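Local coordinates for protein chloride intracellular channel exc-4 (Caenorhabditis elegans, PDB 2YV9) that may insert into membranes as a chloride channel, and is required to regulate the lumen size of the growing excretory canal, at residues Q41-E46 with T92-I97; K72-L75 with P80-I83. All blocks are in the same frame, centred on the assembly; numbering follows the deposited sequence.

Contact 1. Residues Q41-E46 with T92-I97; sequences QEFWME and TDNREI. With CA (calcium ion), chain C.
Next to where Phe43 meets Asn94 and Ile97, Asp93 OD1 is gripped twice by Arg95: the backbone N comes in at 2.8 Å along the anti lone pair of OD1, and NE lies 3.0 Å from OD1, above the carboxylate plane. Asp93 is the N-cap of helix 94-107, and with Glu96 it forms a capping box: Glu96 OE1 turns back to accept Asp93 N at 3.0 Å. Arg95 NH2 completes a side-on, two-nitrogen grip by a nearly straight bond (170°) to Asp93 OD2 at 2.9 Å, which should fix the rotation of the carboxylate.

Across from this cap runs helix 38-52 of the thioredoxin-like N-terminal domain, part of the stretch predicted to become a transmembrane helix after membrane insertion. The junction itself is buried and largely apolar, and Phe43 carries it. Ile97 CG2 sits over one face of the ring in a CH-pi contact, 3.8 Å from the ring centroid and shifted toward the rim. It gets there because CG2 lies anti to the backbone N of Ile97, CG1 taking the place beside that N. The Asn94 amide meets the ring at its edge, CG lying 3.8 Å from Phe43 CE2, with the two planes 79° apart. Asn94 ND2 hydrogen-bonds to Asp93 of the second subunit, while Glu42, on helix 38-52, forms a salt bridge to Arg95 of that neighbouring subunit. Just before the cap, Thr92 turns its backbone O to the calcium ion, 2.6 Å away.

Contact 2. Residues K72-L75 with P80-I83; sequences KNFL and PIMI. With CA (calcium ion), chain C.
With its CG anti to the carbonyl carbon (chi1 -59°), Phe74 sends its ring from helix 68-74 to Ile81, whose extended outer branch (chi2 163°) carries CD1 out to meet it. The contact packs this short helix of the thioredoxin-like domain onto one face of the sheet, at strand 81-84. Ile81 CD1 lies over the face of the Phe74 ring in a CH-pi contact, 4.1 Å from the ring centroid and 25° off the normal, so it sits off centre, nearest Phe74 CG at 3.8 Å. On the same isoleucine, the CG2 branch approaches Phe74 CE1 at 3.9 Å.

Ile83, two residues on and therefore on the same side of the strand, and the Phe74 side chain approach one another from opposite directions, Ile83 CD1 lying 3.9 Å from Phe74 CE1. Tyr23 and Phe70 bring their own rings against Phe74 and enlarge the apolar cluster. Were Phe74 reduced to an alanine, Ile81 CD1 and Ile83 CD1 would probably lose the ring they share, and a gap would open between helix and strand.

Met82, between the two isoleucines, points away from Phe74 and packs on Leu47, Ile97 and Arg100, which belong to the helices on the other face of the sheet. The strand is entered through Pro80, which follows a cis peptide bond, the cis-proline familiar from thioredoxin folds. Its carbonyl serves the metal: Pro80 O binds the calcium ion at 2.7 Å, and water 1 is a further ligand, also at 2.7 Å.

Overall arrangement
From the N terminus the chain lays down strand 19-25, then helix 38-52, where contact 1 begins; strand 57-63 and helix 68-74 follow. Contact 2 closes a short loop, with four residues between its segments 72-75 and 80-83, and lies nested within the 45-residue loop that contact 1 closes when helix 94-107 returns to helix 38-52. One contact thus joins two helices on one face of the sheet, the other a helix to its opposite face. They meet at Pro80, whose CG touches Phe43 CD2 at 3.8 Å, and around the calcium ion, which takes backbone oxygens from Gln78, Pro80 and Thr92.

Contact 1. Residues Q41-E46 with T92-I97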
loop_
_atom_site.group_PDB
_atom_site.type_symbol
_atom_site.label_atom_id
_atom_site.label_comp_id
_atom_site.label_asym_id
_atom_site.label_seq_id
_atom_site.Cartn_x
_atom_site.Cartn_y
_atom_site.Cartn_z
ATOM N N GLN A 41 -8.359 -2.453 7.981
ATOM C CA GLN A 41 -8.757 -2.289 9.404
ATOM C C GLN A 41 -7.834 -1.304 10.153
ATOM O O GLN A 41 -8.280 -0.522 10.976
ATOM C CB GLN A 41 -8.832 -3.552 10.195
ATOM C CG GLN A 41 -9.663 -3.286 11.423
ATOM C CD GLN A 41 -10.014 -4.484 12.328
ATOM O OE1 GLN A 41 -9.638 -5.643 12.087
ATOM N NE2 GLN A 41 -10.734 -4.181 13.421
ATOM N N GLU A 42 -6.541 -1.348 9.882
ATOM C CA GLU A 42 -5.592 -0.397 10.485
ATOM C C GLU A 42 -6.075 1.052 10.222
ATOM O O GLU A 42 -6.221 1.833 11.154
ATOM C CB GLU A 42 -4.219 -0.585 9.856
ATOM C CG GLU A 42 -3.145 0.385 10.331
ATOM C CD GLU A 42 -1.755 0.095 9.794
ATOM O OE1 GLU A 42 -1.587 -0.807 8.935
ATOM O OE2 GLU A 42 -0.824 0.821 10.203
ATOM N N PHE A 43 -6.277 1.438 8.962
ATOM C CA PHE A 43 -6.650 2.811 8.674
ATOM C C PHE A 43 -8.052 3.150 9.135
ATOM O O PHE A 43 -8.324 4.302 9.549
ATOM C CB PHE A 43 -6.435 3.200 7.220
ATOM C CG PHE A 43 -5.015 3.114 6.817
ATOM C CD1 PHE A 43 -4.045 3.777 7.543
ATOM C CD2 PHE A 43 -4.614 2.345 5.755
ATOM C CE1 PHE A 43 -2.719 3.675 7.197
ATOM C CE2 PHE A 43 -3.278 2.267 5.409
ATOM C CZ PHE A 43 -2.343 2.902 6.119
ATOM N N TRP A 44 -8.954 2.179 9.079
ATOM C CA TRP A 44 -10.315 2.425 9.571
ATOM C C TRP A 44 -10.236 2.723 11.056
ATOM O O TRP A 44 -10.818 3.737 11.518
ATOM C CB TRP A 44 -11.221 1.253 9.269
ATOM C CG TRP A 44 -12.711 1.444 9.514
ATOM C CD1 TRP A 44 -13.361 2.434 10.223
ATOM C CD2 TRP A 44 -13.716 0.543 9.065
ATOM N NE1 TRP A 44 -14.736 2.205 10.182
ATOM C CE2 TRP A 44 -14.965 1.051 9.462
ATOM C CE3 TRP A 44 -13.676 -0.631 8.287
ATOM C CZ2 TRP A 44 -16.150 0.382 9.196
ATOM C CZ3 TRP A 44 -14.857 -1.272 7.982
ATOM C CH2 TRP A 44 -16.087 -0.773 8.448
ATOM N N MET A 45 -9.451 1.930 11.812
ATOM C CA MET A 45 -9.324 2.275 13.232
ATOM C C MET A 45 -8.789 3.692 13.453
ATOM O O MET A 45 -9.285 4.458 14.321
ATOM C CB MET A 45 -8.402 1.293 13.951
ATOM C CG MET A 45 -8.994 -0.103 14.070
ATOM S SD MET A 45 -8.096 -1.357 14.963
ATOM C CE MET A 45 -7.908 -0.571 16.541
ATOM N N GLU A 46 -7.791 4.075 12.680
ATOM C CA GLU A 46 -7.242 5.437 12.800
ATOM C C GLU A 46 -8.306 6.502 12.443
ATOM O O GLU A 46 -8.487 7.528 13.144
ATOM C CB GLU A 46 -6.000 5.554 11.944
ATOM C CG GLU A 46 -4.817 4.709 12.459
ATOM C CD GLU A 46 -3.623 4.685 11.526
ATOM O OE1 GLU A 46 -3.665 5.365 10.468
ATOM O OE2 GLU A 46 -2.654 4.004 11.870
ATOM N N THR A 92 -4.134 6.504 -2.821
ATOM C CA THR A 92 -4.221 5.084 -3.154
ATOM C C THR A 92 -3.097 4.271 -2.511
ATOM O O THR A 92 -3.237 3.067 -2.368
ATOM C CB THR A 92 -4.228 4.844 -4.684
ATOM O OG1 THR A 92 -2.997 5.309 -5.241
ATOM C CG2 THR A 92 -5.406 5.589 -5.314
ATOM N N ASP A 93 -2.019 4.927 -2.070
ATOM C CA ASP A 93 -0.825 4.282 -1.568
ATOM C C ASP A 93 -0.842 4.401 -0.063
ATOM O O ASP A 93 -1.202 5.471 0.471
ATOM C CB ASP A 93 0.438 4.943 -2.118
ATOM C CG ASP A 93 1.720 4.228 -1.707
ATOM O OD1 ASP A 93 2.098 4.309 -0.519
ATOM O OD2 ASP A 93 2.380 3.580 -2.571
ATOM N N ASN A 94 -0.488 3.326 0.626
ATOM C CA ASN A 94 -0.589 3.319 2.111
ATOM C C ASN A 94 0.264 4.406 2.748
ATOM O O ASN A 94 -0.077 4.932 3.856
ATOM C CB ASN A 94 -0.302 1.910 2.685
ATOM C CG ASN A 94 -1.429 0.911 2.386
ATOM O OD1 ASN A 94 -2.404 1.253 1.708
ATOM N ND2 ASN A 94 -1.337 -0.282 2.951
ATOM N N ARG A 95 1.369 4.780 2.102
ATOM C CA ARG A 95 2.192 5.897 2.628
ATOM C C ARG A 95 1.358 7.216 2.620
ATOM O O ARG A 95 1.414 8.013 3.564
ATOM C CB ARG A 95 3.477 6.093 1.780
ATOM C CG ARG A 95 4.441 4.929 1.909
ATOM C CD ARG A 95 5.547 4.981 0.852
ATOM N NE ARG A 95 5.025 4.704 -0.495
ATOM C CZ ARG A 95 5.670 4.968 -1.622
ATOM N NH1 ARG A 95 6.922 5.412 -1.621
ATOM N NH2 ARG A 95 5.103 4.672 -2.793
ATOM N N GLU A 96 0.629 7.449 1.538
ATOM C CA GLU A 96 -0.215 8.627 1.351
ATOM C C GLU A 96 -1.370 8.663 2.365
ATOM O O GLU A 96 -1.635 9.697 2.992
ATOM C CB GLU A 96 -0.802 8.625 -0.062
ATOM C CG GLU A 96 0.222 8.767 -1.177
ATOM C CD GLU A 96 -0.391 8.513 -2.576
ATOM O OE1 GLU A 96 -1.429 7.827 -2.714
ATOM O OE2 GLU A 96 0.185 9.021 -3.547
ATOM N N ILE A 97 -2.030 7.524 2.566
ATOM C CA ILE A 97 -3.188 7.449 3.493
ATOM C C ILE A 97 -2.669 7.726 4.887
ATOM O O ILE A 97 -3.217 8.575 5.599
ATOM C CB ILE A 97 -3.897 6.076 3.427
ATOM C CG1 ILE A 97 -4.457 5.827 2.011
ATOM C CG2 ILE A 97 -4.997 5.931 4.472
ATOM C CD1 ILE A 97 -4.898 4.343 1.796
HETATM CA CA CA C . -3.607 0.840 -1.079
HETATM O O HOH W 1 -3.150 -1.799 -0.940
#

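Contact 2. Residues K72-L75 with P80-I83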
loop_
_atom_site.group_PDB
_atom_site.type_symbol
_atom_site.label_atom_id
_atom_site.label_comp_id
_atom_site.label_asym_id
_atom_site.label_seq_id
_atom_site.Cartn_x
_atom_site.Cartn_y
_atom_site.Cartn_z
ATOM N N LYS A 72 -11.531 0.077 -13.172
ATOM C CA LYS A 72 -11.463 1.209 -14.059
ATOM C C LYS A 72 -11.360 2.521 -13.281
ATOM O O LYS A 72 -10.629 3.434 -13.678
ATOM C CB LYS A 72 -12.715 1.253 -14.943
ATOM C CG LYS A 72 -12.584 2.204 -16.101
ATOM C CD LYS A 72 -13.898 2.358 -16.859
ATOM C CE LYS A 72 -14.394 1.074 -17.449
ATOM N NZ LYS A 72 -15.378 1.356 -18.537
ATOM N N ASN A 73 -12.125 2.624 -12.200
ATOM C CA ASN A 73 -12.070 3.838 -11.352
ATOM C C ASN A 73 -10.722 4.109 -10.667
ATOM O O ASN A 73 -10.331 5.270 -10.533
ATOM C CB ASN A 73 -13.189 3.833 -10.315
ATOM C CG ASN A 73 -14.547 4.044 -10.931
ATOM O OD1 ASN A 73 -14.671 4.336 -12.120
ATOM N ND2 ASN A 73 -15.583 3.907 -10.125
ATOM N N PHE A 74 -10.005 3.056 -10.261
ATOM C CA PHE A 74 -8.718 3.203 -9.566
ATOM C C PHE A 74 -7.524 2.569 -10.261
ATOM O O PHE A 74 -6.439 2.416 -9.682
ATOM C CB PHE A 74 -8.864 2.707 -8.124
ATOM C CG PHE A 74 -9.912 3.443 -7.367
ATOM C CD1 PHE A 74 -9.655 4.732 -6.892
ATOM C CD2 PHE A 74 -11.166 2.890 -7.168
ATOM C CE1 PHE A 74 -10.623 5.440 -6.223
ATOM C CE2 PHE A 74 -12.148 3.606 -6.494
ATOM C CZ PHE A 74 -11.864 4.881 -6.014
ATOM N N LEU A 75 -7.710 2.230 -11.538
ATOM C CA LEU A 75 -6.622 1.769 -12.388
ATOM C C LEU A 75 -5.711 0.754 -11.725
ATOM O O LEU A 75 -4.488 0.838 -11.840
ATOM C CB LEU A 75 -5.799 2.941 -12.914
ATOM C CG LEU A 75 -6.535 3.944 -13.772
ATOM C CD1 LEU A 75 -5.631 5.095 -14.136
ATOM C CD2 LEU A 75 -7.048 3.242 -15.100
ATOM N N PRO A 80 -6.645 -0.724 0.972
ATOM C CA PRO A 80 -7.364 0.509 1.269
ATOM C C PRO A 80 -7.016 1.667 0.339
ATOM O O PRO A 80 -5.860 1.845 -0.095
ATOM C CB PRO A 80 -6.867 0.868 2.665
ATOM C CG PRO A 80 -5.493 0.266 2.721
ATOM C CD PRO A 80 -5.533 -0.961 1.923
ATOM N N ILE A 81 -8.052 2.451 0.032
ATOM C CA ILE A 81 -7.933 3.661 -0.757
ATOM C C ILE A 81 -8.774 4.723 -0.007
ATOM O O ILE A 81 -9.889 4.443 0.422
ATOM C CB ILE A 81 -8.516 3.505 -2.209
ATOM C CG1 ILE A 81 -7.591 2.618 -3.016
ATOM C CG2 ILE A 81 -8.575 4.819 -2.906
ATOM C CD1 ILE A 81 -8.271 2.085 -4.266
ATOM N N MET A 82 -8.253 5.942 0.113
ATOM C CA MET A 82 -8.925 7.025 0.813
ATOM C C MET A 82 -9.113 8.200 -0.123
ATOM O O MET A 82 -8.145 8.584 -0.862
ATOM C CB MET A 82 -8.169 7.433 2.078
ATOM C CG MET A 82 -8.986 8.356 2.986
ATOM S SD MET A 82 -8.157 8.610 4.571
ATOM C CE MET A 82 -6.743 9.592 4.178
ATOM N N ILE A 83 -10.362 8.732 -0.142
ATOM C CA ILE A 83 -10.735 9.831 -1.010
ATOM C C ILE A 83 -11.055 11.054 -0.199
ATOM O O ILE A 83 -11.754 10.948 0.839
ATOM C CB ILE A 83 -12.001 9.539 -1.867
ATOM C CG1 ILE A 83 -11.901 8.171 -2.526
ATOM C CG2 ILE A 83 -12.132 10.596 -2.930
ATOM C CD1 ILE A 83 -10.741 8.021 -3.284
HETATM CA CA CA C . -3.607 0.840 -1.079
HETATM O O HOH W 1 -3.150 -1.799 -0.940
#